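Polysaccharide biosynthesis protein CapD (Bacillus thuringiensis HD-771, PDB 6BWC) probably acts on UDP-N-acetylglucosamine as an NADP-dependent short-chain dehydrogenase-type enzyme required for making CMP-pseudaminic acid, the sugar donor for flagellin glycosylation. Local coordinates at residues K6-L11 with N78-F83; V35-R40 with R57-L62; R71-M76 with I117-K122. The protein carries 2 engineered substitutions. One frame throughout, in Å; residues are numbered along the deposited sequence.

Contact 1 (K6-L11 with N78-F83); sequences KDKNVL and NIDYVF
Lys-8 crosses the edge of the Tyr-81 ring obliquely, close to its plane, with CG 3.8 Å from CE2. A bend at chi2 (-67°) takes CD past Asp-80 OD2. The two charged groups do not meet. Asp-80 instead forms a salt bridge with Lys-122 through OD1. Farther along the same face, CG1 of Val-10 sits at the edge of the Phe-83 ring, 3.7 Å from CE2. On the other face, Ile-79 CD1 packs against Leu-11 CB at 3.9 Å. Asn-9 turns its amide to the neighbouring loop: ND2 donates to Asn-78 O at 3.1 Å, from above the carbonyl plane. The side-chain amides of Asn-9 and Asn-78 stand nearly perpendicular.

Strands 9-13 and 81-84 are parallel neighbours in the Rossmann-type sheet. Leu-11 N bonds to Tyr-81 O, and Phe-83 N to Leu-11 O at 2.8 Å. Asn-9 O takes two donors, Tyr-81 N nearly in line with the carbonyl and Asp-80 N from above its plane. The chemistry thus implies a polar entry to the strand pair and an apolar interior, where backbone amides supply the directional bonds.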
loop_
_atom_site.group_PDB
_atom_site.type_symbol
_atom_site.label_atom_id
_atom_site.label_comp_id
_atom_site.label_asym_id
_atom_site.label_seq_id
_atom_site.Cartn_x
_atom_site.Cartn_y
_atom_site.Cartn_z
ATOM N N LYS C 6 -29.018 -26.440 0.175
ATOM C CA LYS C 6 -30.107 -26.250 -0.778
ATOM C C LYS C 6 -30.256 -24.780 -1.100
ATOM O O LYS C 6 -30.613 -23.984 -0.254
ATOM C CB LYS C 6 -31.421 -26.785 -0.185
ATOM C CG LYS C 6 -32.653 -26.695 -1.090
ATOM C CD LYS C 6 -32.688 -27.821 -2.120
ATOM C CE LYS C 6 -33.952 -27.789 -2.976
ATOM N NZ LYS C 6 -35.209 -27.956 -2.188
ATOM N N ASP C 7 -29.958 -24.437 -2.341
ATOM C CA ASP C 7 -30.212 -23.119 -2.867
ATOM C C ASP C 7 -29.459 -21.984 -2.196
ATOM O O ASP C 7 -29.944 -20.853 -2.146
ATOM C CB ASP C 7 -31.715 -22.873 -2.885
ATOM C CG ASP C 7 -32.242 -22.889 -4.263
ATOM O OD1 ASP C 7 -32.222 -23.996 -4.875
ATOM O OD2 ASP C 7 -32.609 -21.778 -4.745
ATOM N N LYS C 8 -28.260 -22.292 -1.700
ATOM C CA LYS C 8 -27.353 -21.290 -1.122
ATOM C C LYS C 8 -26.152 -21.010 -2.052
ATOM O O LYS C 8 -25.965 -21.667 -3.094
ATOM C CB LYS C 8 -26.869 -21.739 0.273
ATOM C CG LYS C 8 -27.977 -22.025 1.274
ATOM C CD LYS C 8 -28.755 -20.772 1.663
ATOM C CE LYS C 8 -29.573 -21.000 2.938
ATOM N NZ LYS C 8 -30.815 -20.172 3.005
ATOM N N ASN C 9 -25.369 -20.007 -1.662
ATOM C CA ASN C 9 -24.149 -19.597 -2.346
ATOM C C ASN C 9 -22.936 -19.924 -1.474
ATOM O O ASN C 9 -22.912 -19.579 -0.287
ATOM C CB ASN C 9 -24.224 -18.090 -2.605
ATOM C CG ASN C 9 -25.407 -17.705 -3.483
ATOM O OD1 ASN C 9 -26.103 -18.555 -4.000
ATOM N ND2 ASN C 9 -25.614 -16.416 -3.669
ATOM N N VAL C 10 -21.928 -20.583 -2.041
ATOM C CA VAL C 10 -20.802 -21.081 -1.246
ATOM C C VAL C 10 -19.464 -20.759 -1.896
ATOM O O VAL C 10 -19.288 -21.009 -3.092
ATOM C CB VAL C 10 -20.909 -22.605 -1.053
ATOM C CG1 VAL C 10 -19.692 -23.152 -0.301
ATOM C CG2 VAL C 10 -22.215 -22.943 -0.342
ATOM N N LEU C 11 -18.533 -20.226 -1.095
ATOM C CA LEU C 11 -17.141 -20.012 -1.506
ATOM C C LEU C 11 -16.253 -21.038 -0.801
ATOM O O LEU C 11 -16.284 -21.124 0.437
ATOM C CB LEU C 11 -16.684 -18.605 -1.131
ATOM C CG LEU C 11 -15.303 -18.136 -1.590
ATOM C CD1 LEU C 11 -15.186 -17.953 -3.098
ATOM C CD2 LEU C 11 -14.981 -16.815 -0.916
ATOM N N ASN C 78 -22.372 -11.413 -1.913
ATOM C CA ASN C 78 -23.674 -12.051 -1.719
ATOM C C ASN C 78 -23.592 -13.570 -1.427
ATOM O O ASN C 78 -24.545 -14.316 -1.664
ATOM C CB ASN C 78 -24.593 -11.679 -2.909
ATOM C CG ASN C 78 -25.924 -12.426 -2.924
ATOM O OD1 ASN C 78 -26.738 -12.292 -2.020
ATOM N ND2 ASN C 78 -26.136 -13.220 -3.954
ATOM N N ILE C 79 -22.471 -13.993 -0.838
ATOM C CA ILE C 79 -22.243 -15.395 -0.483
ATOM C C ILE C 79 -22.632 -15.680 0.955
ATOM O O ILE C 79 -22.550 -14.808 1.820
ATOM C CB ILE C 79 -20.810 -15.864 -0.855
ATOM C CG1 ILE C 79 -20.943 -16.739 -2.094
ATOM C CG2 ILE C 79 -20.115 -16.666 0.241
ATOM C CD1 ILE C 79 -19.677 -16.899 -2.865
ATOM N N ASP C 80 -23.091 -16.905 1.178
ATOM C CA ASP C 80 -23.648 -17.310 2.436
ATOM C C ASP C 80 -22.658 -18.099 3.283
ATOM O O ASP C 80 -22.608 -17.882 4.491
ATOM C CB ASP C 80 -24.924 -18.107 2.201
ATOM C CG ASP C 80 -26.046 -17.250 1.621
ATOM O OD1 ASP C 80 -26.233 -16.084 2.063
ATOM O OD2 ASP C 80 -26.761 -17.750 0.722
ATOM N N TYR C 81 -21.859 -18.986 2.684
ATOM C CA TYR C 81 -20.981 -19.892 3.467
ATOM C C TYR C 81 -19.569 -19.968 2.891
ATOM O O TYR C 81 -19.374 -20.417 1.768
ATOM C CB TYR C 81 -21.606 -21.298 3.555
ATOM C CG TYR C 81 -22.988 -21.323 4.186
ATOM C CD1 TYR C 81 -23.146 -21.205 5.545
ATOM C CD2 TYR C 81 -24.131 -21.450 3.405
ATOM C CE1 TYR C 81 -24.407 -21.202 6.125
ATOM C CE2 TYR C 81 -25.392 -21.450 3.968
ATOM C CZ TYR C 81 -25.529 -21.319 5.328
ATOM O OH TYR C 81 -26.782 -21.311 5.882
ATOM N N VAL C 82 -18.596 -19.530 3.682
ATOM C CA VAL C 82 -17.172 -19.473 3.299
ATOM C C VAL C 82 -16.377 -20.636 3.954
ATOM O O VAL C 82 -16.337 -20.764 5.165
ATOM C CB VAL C 82 -16.553 -18.093 3.701
ATOM C CG1 VAL C 82 -15.082 -17.996 3.339
ATOM C CG2 VAL C 82 -17.285 -16.949 3.023
ATOM N N PHE C 83 -15.747 -21.472 3.139
ATOM C CA PHE C 83 -14.757 -22.427 3.634
ATOM C C PHE C 83 -13.329 -21.926 3.330
ATOM O O PHE C 83 -12.895 -21.975 2.162
ATOM C CB PHE C 83 -14.938 -23.811 2.978
ATOM C CG PHE C 83 -16.235 -24.496 3.290
ATOM C CD1 PHE C 83 -16.342 -25.337 4.389
ATOM C CD2 PHE C 83 -17.338 -24.369 2.429
ATOM C CE1 PHE C 83 -17.530 -26.017 4.654
ATOM C CE2 PHE C 83 -18.528 -25.045 2.692
ATOM C CZ PHE C 83 -18.621 -25.869 3.809
#

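Contact 2 (V35-R40 with R57-L62); sequences VRVFSR and RNIRYL. With NAP (NADP nicotinamide-adenine-dinucleotide phosphate), chain N.
The Phe-38 ring meets Leu-62 across two parallel strands, with CD1 4.3 Å from Leu-62 CB, and the adenine of NADP comes to the edge of the same ring through C2A. Strand 34-39, helix 42-51 and strand 59-63 form a beta-alpha-beta unit of the Rossmann fold. On the other face of the sheet, the Tyr-61 ring meets Val-37 obliquely, CD1 lying 4.1 Å from CB. Helix 42-51 packs against that tyrosine, and the OH of Tyr-61 is hydrogen-bonded to Asn-56. The third flat group is the Arg-40 guanidinium. Adenine N7A lies over the centre of one face, 3.2 Å above the plane, and the 2'-phosphate of NADP lies at the edge.

Strand 59-63 is the outermost strand of the sheet within this chain. A regular ladder of backbone bonds joins the pair, from Val-35 N to Asn-58 O onward, and ends in a weak bond from Ser-39 N to Leu-62 O.

Beyond that end the cofactor phosphate is gripped. Ser-39 OG donates to O1X at 2.8 Å. Arg-40 N reaches O2X at 2.8 Å, and Arg-40 NE reaches the same oxygen at 3.0 Å in an almost straight bond (179°). Arg-40 NH2 donates to O3X. The bend at chi3 (-63°) turns the guanidinium over the adenine while its edge keeps the phosphate. Such a grip is consistent with preference for NADP over NAD.

The guanidinium of Arg-36 bonds to Ala-75 O and forms a salt bridge with Glu-77. The arginine chain runs extended from CG to NE and crosses Leu-62 on the way, with Arg-36 CD 3.9 Å from Leu-62 CD2.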
loop_
_atom_site.group_PDB
_atom_site.type_symbol
_atom_site.label_atom_id
_atom_site.label_comp_id
_atom_site.label_asym_id
_atom_site.label_seq_id
_atom_site.Cartn_x
_atom_site.Cartn_y
_atom_site.Cartn_z
ATOM N N VAL C 35 -21.599 -22.774 -6.227
ATOM C CA VAL C 35 -20.401 -22.964 -5.414
ATOM C C VAL C 35 -19.291 -22.278 -6.167
ATOM O O VAL C 35 -19.164 -22.481 -7.365
ATOM C CB VAL C 35 -20.002 -24.456 -5.275
ATOM C CG1 VAL C 35 -18.797 -24.616 -4.339
ATOM C CG2 VAL C 35 -21.182 -25.292 -4.771
ATOM N N ARG C 36 -18.484 -21.481 -5.486
ATOM C CA ARG C 36 -17.342 -20.843 -6.108
ATOM C C ARG C 36 -16.048 -21.524 -5.667
ATOM O O ARG C 36 -15.926 -21.941 -4.516
ATOM C CB ARG C 36 -17.340 -19.368 -5.743
ATOM C CG ARG C 36 -18.597 -18.639 -6.236
ATOM C CD ARG C 36 -18.491 -17.115 -6.141
ATOM N NE ARG C 36 -19.786 -16.446 -6.355
ATOM C CZ ARG C 36 -20.092 -15.211 -5.947
ATOM N NH1 ARG C 36 -19.219 -14.466 -5.282
ATOM N NH2 ARG C 36 -21.287 -14.700 -6.165
ATOM N N VAL C 37 -15.112 -21.680 -6.605
ATOM C CA VAL C 37 -13.750 -22.190 -6.335
ATOM C C VAL C 37 -12.754 -21.021 -6.480
ATOM O O VAL C 37 -12.715 -20.374 -7.533
ATOM C CB VAL C 37 -13.368 -23.340 -7.300
ATOM C CG1 VAL C 37 -11.911 -23.718 -7.176
ATOM C CG2 VAL C 37 -14.188 -24.573 -7.008
ATOM N N PHE C 38 -11.963 -20.778 -5.422
ATOM C CA PHE C 38 -11.000 -19.669 -5.332
ATOM C C PHE C 38 -9.577 -20.203 -5.080
ATOM O O PHE C 38 -9.261 -20.658 -3.990
ATOM C CB PHE C 38 -11.422 -18.729 -4.214
ATOM C CG PHE C 38 -10.666 -17.423 -4.179
ATOM C CD1 PHE C 38 -11.264 -16.254 -4.610
ATOM C CD2 PHE C 38 -9.364 -17.346 -3.677
ATOM C CE1 PHE C 38 -10.580 -15.039 -4.541
ATOM C CE2 PHE C 38 -8.677 -16.135 -3.623
ATOM C CZ PHE C 38 -9.283 -14.984 -4.044
ATOM N N SER C 39 -8.730 -20.112 -6.095
ATOM C CA SER C 39 -7.413 -20.714 -6.126
ATOM C C SER C 39 -6.559 -19.757 -6.945
ATOM O O SER C 39 -7.098 -19.042 -7.799
ATOM C CB SER C 39 -7.534 -22.098 -6.792
ATOM O OG SER C 39 -6.379 -22.530 -7.511
ATOM N N ARG C 40 -5.247 -19.723 -6.717
ATOM C CA ARG C 40 -4.358 -18.892 -7.547
ATOM C C ARG C 40 -4.058 -19.484 -8.912
ATOM O O ARG C 40 -3.911 -18.772 -9.867
ATOM C CB ARG C 40 -3.022 -18.691 -6.869
ATOM C CG ARG C 40 -3.089 -18.071 -5.495
ATOM C CD ARG C 40 -1.739 -18.233 -4.834
ATOM N NE ARG C 40 -1.426 -19.649 -4.660
ATOM C CZ ARG C 40 -0.280 -20.135 -4.187
ATOM N NH1 ARG C 40 0.700 -19.316 -3.802
ATOM N NH2 ARG C 40 -0.127 -21.463 -4.096
ATOM N N ARG C 57 -22.016 -26.162 -13.743
ATOM C CA ARG C 57 -23.109 -25.274 -14.147
ATOM C C ARG C 57 -23.576 -24.466 -12.957
ATOM O O ARG C 57 -23.923 -23.308 -13.119
ATOM C CB ARG C 57 -24.284 -26.033 -14.792
ATOM C CG ARG C 57 -24.748 -27.253 -14.014
ATOM C CD ARG C 57 -25.848 -28.032 -14.731
ATOM N NE ARG C 57 -26.689 -28.743 -13.758
ATOM C CZ ARG C 57 -26.338 -29.841 -13.076
ATOM N NH1 ARG C 57 -25.147 -30.423 -13.239
ATOM N NH2 ARG C 57 -27.198 -30.372 -12.213
ATOM N N ASN C 58 -23.598 -25.091 -11.776
ATOM C CA ASN C 58 -23.662 -24.374 -10.493
ATOM C C ASN C 58 -22.274 -24.153 -9.825
ATOM O O ASN C 58 -22.198 -23.912 -8.622
ATOM C CB ASN C 58 -24.692 -25.045 -9.542
ATOM C CG ASN C 58 -24.388 -26.527 -9.242
ATOM O OD1 ASN C 58 -23.700 -27.229 -10.008
ATOM N ND2 ASN C 58 -24.918 -27.008 -8.117
ATOM N N ILE C 59 -21.196 -24.196 -10.622
ATOM C CA ILE C 59 -19.817 -23.988 -10.161
ATOM C C ILE C 59 -19.213 -22.809 -10.890
ATOM O O ILE C 59 -19.400 -22.676 -12.084
ATOM C CB ILE C 59 -18.927 -25.199 -10.467
ATOM C CG1 ILE C 59 -19.556 -26.465 -9.878
ATOM C CG2 ILE C 59 -17.519 -24.988 -9.919
ATOM C CD1 ILE C 59 -18.717 -27.723 -10.000
ATOM N N ARG C 60 -18.478 -21.961 -10.184
ATOM C CA ARG C 60 -17.738 -20.858 -10.808
ATOM C C ARG C 60 -16.256 -20.964 -10.463
ATOM O O ARG C 60 -15.912 -21.447 -9.401
ATOM C CB ARG C 60 -18.293 -19.513 -10.345
ATOM C CG ARG C 60 -19.757 -19.221 -10.713
ATOM C CD ARG C 60 -19.988 -19.023 -12.207
ATOM N NE ARG C 60 -20.735 -20.152 -12.747
ATOM C CZ ARG C 60 -22.047 -20.185 -12.992
ATOM N NH1 ARG C 60 -22.826 -19.120 -12.814
ATOM N NH2 ARG C 60 -22.597 -21.309 -13.443
ATOM N N TYR C 61 -15.375 -20.529 -11.360
ATOM C CA TYR C 61 -13.928 -20.683 -11.151
ATOM C C TYR C 61 -13.182 -19.324 -11.076
ATOM O O TYR C 61 -12.758 -18.772 -12.091
ATOM C CB TYR C 61 -13.355 -21.606 -12.234
ATOM C CG TYR C 61 -13.901 -23.017 -12.170
ATOM C CD1 TYR C 61 -13.294 -23.975 -11.387
ATOM C CD2 TYR C 61 -15.031 -23.387 -12.895
ATOM C CE1 TYR C 61 -13.801 -25.251 -11.313
ATOM C CE2 TYR C 61 -15.547 -24.671 -12.833
ATOM C CZ TYR C 61 -14.926 -25.601 -12.039
ATOM O OH TYR C 61 -15.414 -26.882 -11.949
ATOM N N LEU C 62 -13.015 -18.828 -9.846
ATOM C CA LEU C 62 -12.393 -17.536 -9.575
ATOM C C LEU C 62 -10.931 -17.661 -9.228
ATOM O O LEU C 62 -10.579 -18.055 -8.124
ATOM C CB LEU C 62 -13.096 -16.809 -8.424
ATOM C CG LEU C 62 -14.295 -15.907 -8.737
ATOM C CD1 LEU C 62 -15.198 -16.500 -9.809
ATOM C CD2 LEU C 62 -15.084 -15.685 -7.452
HETATM P PA NAP N . -3.648 -28.308 -0.598
HETATM O O1A NAP N . -3.975 -29.540 -1.394
HETATM O O2A NAP N . -2.278 -27.748 -0.775
HETATM O O5B NAP N . -4.729 -27.173 -0.875
HETATM C C5B NAP N . -4.348 -25.797 -0.799
HETATM C C4B NAP N . -5.375 -24.946 -1.540
HETATM O O4B NAP N . -5.178 -23.547 -1.346
HETATM C C3B NAP N . -5.241 -25.154 -3.025
HETATM O O3B NAP N . -6.563 -24.993 -3.532
HETATM C C2B NAP N . -4.306 -24.049 -3.443
HETATM O O2B NAP N . -4.431 -23.860 -4.838
HETATM C C1B NAP N . -4.797 -22.897 -2.565
HETATM N N9A NAP N . -3.877 -21.764 -2.206
HETATM C C8A NAP N . -2.597 -21.777 -1.731
HETATM N N7A NAP N . -2.119 -20.508 -1.492
HETATM C C5A NAP N . -3.113 -19.661 -1.812
HETATM C C6A NAP N . -3.334 -18.194 -1.828
HETATM N N6A NAP N . -2.385 -17.329 -1.443
HETATM N N1A NAP N . -4.525 -17.725 -2.234
HETATM C C2A NAP N . -5.519 -18.537 -2.636
HETATM N N3A NAP N . -5.397 -19.874 -2.660
HETATM C C4A NAP N . -4.253 -20.488 -2.269
HETATM O O3 NAP N . -3.913 -28.511 0.982
HETATM P PN NAP N . -4.975 -29.504 1.697
HETATM O O1N NAP N . -6.293 -29.569 0.939
HETATM O O2N NAP N . -4.258 -30.759 2.092
HETATM O O5D NAP N . -5.191 -28.770 3.091
HETATM C C5D NAP N . -6.177 -27.772 3.188
HETATM C C4D NAP N . -6.120 -27.115 4.564
HETATM O O4D NAP N . -6.071 -28.158 5.547
HETATM C C3D NAP N . -4.946 -26.167 4.866
HETATM O O3D NAP N . -5.467 -24.976 5.460
HETATM C C2D NAP N . -4.076 -26.908 5.854
HETATM O O2D NAP N . -3.449 -26.037 6.801
HETATM C C1D NAP N . -5.085 -27.835 6.533
HETATM N N1N NAP N . -4.518 -29.072 7.083
HETATM C C2N NAP N . -4.153 -30.040 6.226
HETATM C C3N NAP N . -3.611 -31.247 6.629
HETATM C C7N NAP N . -3.177 -32.304 5.673
HETATM O O7N NAP N . -2.542 -33.262 6.118
HETATM N N7N NAP N . -3.433 -32.216 4.365
HETATM C C4N NAP N . -3.462 -31.514 8.082
HETATM C C5N NAP N . -3.882 -30.390 8.926
HETATM C C6N NAP N . -4.414 -29.224 8.403
HETATM P P2B NAP N . -3.318 -23.058 -5.684
HETATM O O1X NAP N . -3.769 -23.424 -7.085
HETATM O O2X NAP N . -3.559 -21.589 -5.404
HETATM O O3X NAP N . -1.935 -23.586 -5.234
#

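Contact 3 (R71-M76 with I117-K122); sequences RVFSAM and IAQKVK
The carbonyl oxygen of Phe-73 accepts two bonds: one from Gln-119 NE2 at 3.1 Å and a weak one from Met-76 N in its own last turn. The contact joins the C-terminal ends of helices 69-75 and 98-118, which pack side by side on one face of the Rossmann-type sheet. The longer helix closes with a Schellman motif. Lys-120 has positive phi, and its N bonds back to Ile-117 O.

Gln-119 carries most of the contact. Its chain bends at chi2 (-83°), which folds the amide back toward the first helix. NE2 then sits over one face of the Phe-73 ring, 3.4 Å above the plane and offset toward the rim, nearest to CZ. The amide plane is tilted only 23° from the ring, but NE2 alone overlaps it, near the rim. Its N-H serves the backbone oxygen, which it approaches from above the carbonyl plane. One nitrogen thus meets the ring face and also a carbonyl at the helix end.

Phe-73 has CG anti to its own N (chi1 -174°), which carries the ring out to the neighbouring helix. There Ala-118 CB meets the ring edge, 3.8 Å from CE1.

Beside this polar link, the remaining side-chain contacts are apolar. Met-76 places CB 4.1 Å from Gln-119 CG and then runs extended into the interior. It touches Val-112, Ala-115 and Ala-116 of the long helix, and Leu-11 and Ile-13 of the sheet. The methionine thus lies between helix 98-118 and the strands. Near the end of its chain, Met-76 SD lies 4.2 Å from Val-121 CG2.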
loop_
_atom_site.group_PDB
_atom_site.type_symbol
_atom_site.label_atom_id
_atom_site.label_comp_id
_atom_site.label_asym_id
_atom_site.label_seq_id
_atom_site.Cartn_x
_atom_site.Cartn_y
_atom_site.Cartn_z
ATOM N N ARG C 71 -9.860 -8.766 -3.885
ATOM C CA ARG C 71 -10.302 -9.925 -4.657
ATOM C C ARG C 71 -11.014 -10.980 -3.807
ATOM O O ARG C 71 -11.927 -11.669 -4.255
ATOM C CB ARG C 71 -9.111 -10.551 -5.349
ATOM C CG ARG C 71 -9.433 -11.785 -6.171
ATOM C CD ARG C 71 -10.589 -11.576 -7.140
ATOM N NE ARG C 71 -10.441 -12.428 -8.312
ATOM C CZ ARG C 71 -11.402 -12.708 -9.190
ATOM N NH1 ARG C 71 -12.640 -12.241 -9.049
ATOM N NH2 ARG C 71 -11.107 -13.490 -10.231
ATOM N N VAL C 72 -10.561 -11.122 -2.572
ATOM C CA VAL C 72 -11.281 -11.899 -1.569
ATOM C C VAL C 72 -12.666 -11.287 -1.371
ATOM O O VAL C 72 -13.653 -12.000 -1.249
ATOM C CB VAL C 72 -10.454 -11.979 -0.262
ATOM C CG1 VAL C 72 -11.261 -12.534 0.890
ATOM C CG2 VAL C 72 -9.270 -12.887 -0.503
ATOM N N PHE C 73 -12.713 -9.961 -1.365
ATOM C CA PHE C 73 -13.941 -9.204 -1.240
ATOM C C PHE C 73 -14.993 -9.582 -2.280
ATOM O O PHE C 73 -16.113 -9.966 -1.914
ATOM C CB PHE C 73 -13.646 -7.704 -1.356
ATOM C CG PHE C 73 -14.829 -6.856 -1.091
ATOM C CD1 PHE C 73 -15.300 -6.713 0.215
ATOM C CD2 PHE C 73 -15.510 -6.235 -2.147
ATOM C CE1 PHE C 73 -16.422 -5.944 0.472
ATOM C CE2 PHE C 73 -16.628 -5.458 -1.898
ATOM C CZ PHE C 73 -17.089 -5.318 -0.585
ATOM N N SER C 74 -14.624 -9.472 -3.559
ATOM C CA SER C 74 -15.575 -9.672 -4.658
ATOM C C SER C 74 -15.944 -11.112 -4.897
ATOM O O SER C 74 -16.983 -11.371 -5.481
ATOM C CB SER C 74 -15.034 -9.094 -5.963
ATOM O OG SER C 74 -13.722 -9.574 -6.229
ATOM N N ALA C 75 -15.082 -12.042 -4.503
ATOM C CA ALA C 75 -15.419 -13.459 -4.492
ATOM C C ALA C 75 -16.479 -13.754 -3.474
ATOM O O ALA C 75 -17.270 -14.640 -3.695
ATOM C CB ALA C 75 -14.199 -14.294 -4.183
ATOM N N MET C 76 -16.468 -13.042 -2.350
ATOM C CA MET C 76 -17.507 -13.200 -1.304
ATOM C C MET C 76 -18.872 -12.511 -1.544
ATOM O O MET C 76 -19.794 -12.655 -0.732
ATOM C CB MET C 76 -16.970 -12.741 0.064
ATOM C CG MET C 76 -15.969 -13.693 0.672
ATOM S SD MET C 76 -15.618 -13.240 2.364
ATOM C CE MET C 76 -14.089 -14.150 2.563
ATOM N N ILE C 117 -17.067 -10.220 7.114
ATOM C CA ILE C 117 -17.865 -9.230 7.853
ATOM C C ILE C 117 -18.446 -8.197 6.905
ATOM O O ILE C 117 -19.623 -7.902 6.991
ATOM C CB ILE C 117 -17.048 -8.531 8.961
ATOM C CG1 ILE C 117 -16.746 -9.537 10.078
ATOM C CG2 ILE C 117 -17.785 -7.312 9.521
ATOM C CD1 ILE C 117 -15.572 -9.159 10.941
ATOM N N ALA C 118 -17.622 -7.676 5.996
ATOM C CA ALA C 118 -18.043 -6.610 5.070
ATOM C C ALA C 118 -19.170 -7.040 4.123
ATOM O O ALA C 118 -20.048 -6.238 3.843
ATOM C CB ALA C 118 -16.853 -6.067 4.278
ATOM N N GLN C 119 -19.150 -8.293 3.655
ATOM C CA GLN C 119 -20.198 -8.825 2.751
ATOM C C GLN C 119 -21.392 -9.502 3.453
ATOM O O GLN C 119 -22.293 -10.054 2.784
ATOM C CB GLN C 119 -19.576 -9.782 1.727
ATOM C CG GLN C 119 -18.653 -9.076 0.752
ATOM C CD GLN C 119 -19.392 -8.425 -0.403
ATOM O OE1 GLN C 119 -20.588 -8.134 -0.312
ATOM N NE2 GLN C 119 -18.687 -8.227 -1.522
ATOM N N LYS C 120 -21.402 -9.449 4.788
ATOM C CA LYS C 120 -22.495 -9.980 5.602
ATOM C C LYS C 120 -22.751 -11.462 5.309
ATOM O O LYS C 120 -23.893 -11.895 5.141
ATOM C CB LYS C 120 -23.743 -9.137 5.397
ATOM C CG LYS C 120 -23.442 -7.656 5.485
ATOM C CD LYS C 120 -24.703 -6.805 5.580
ATOM C CE LYS C 120 -24.418 -5.461 6.245
ATOM N NZ LYS C 120 -25.517 -5.064 7.164
ATOM N N VAL C 121 -21.645 -12.201 5.225
ATOM C CA VAL C 121 -21.622 -13.656 5.131
ATOM C C VAL C 121 -22.274 -14.247 6.394
ATOM O O VAL C 121 -22.238 -13.631 7.458
ATOM C CB VAL C 121 -20.148 -14.119 4.972
ATOM C CG1 VAL C 121 -19.937 -15.589 5.302
ATOM C CG2 VAL C 121 -19.651 -13.804 3.570
ATOM N N LYS C 122 -22.865 -15.432 6.278
ATOM C CA LYS C 122 -23.475 -16.090 7.435
ATOM C C LYS C 122 -22.440 -16.757 8.362
ATOM O O LYS C 122 -22.423 -16.471 9.565
ATOM C CB LYS C 122 -24.561 -17.076 7.003
ATOM C CG LYS C 122 -25.660 -16.399 6.202
ATOM C CD LYS C 122 -27.007 -17.088 6.345
ATOM C CE LYS C 122 -28.094 -16.359 5.566
ATOM N NZ LYS C 122 -27.968 -16.555 4.084
#

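In the fold
All three contacts belong to the Rossmann-type domain. Contacts 1 and 2 are strand pairs of one sheet, linked because strands 9-13 and 34-39 are neighbours; Val-10 O probably accepts a bond from Arg-36 N. Contact 1 is the more buried, while contact 2 reaches the sheet edge and the cofactor. Contact 3 lies in the helical layer and is only partly buried. Leu-11 packs on Met-76, and Phe-38 and Leu-62 on Ala-75, so both strand pairs share this cover. Backbone ladders dominate contacts 1 and 2, whereas a single side-chain amide bond and apolar packing make contact 3. Of the three, only contact 2 touches the cofactor phosphate.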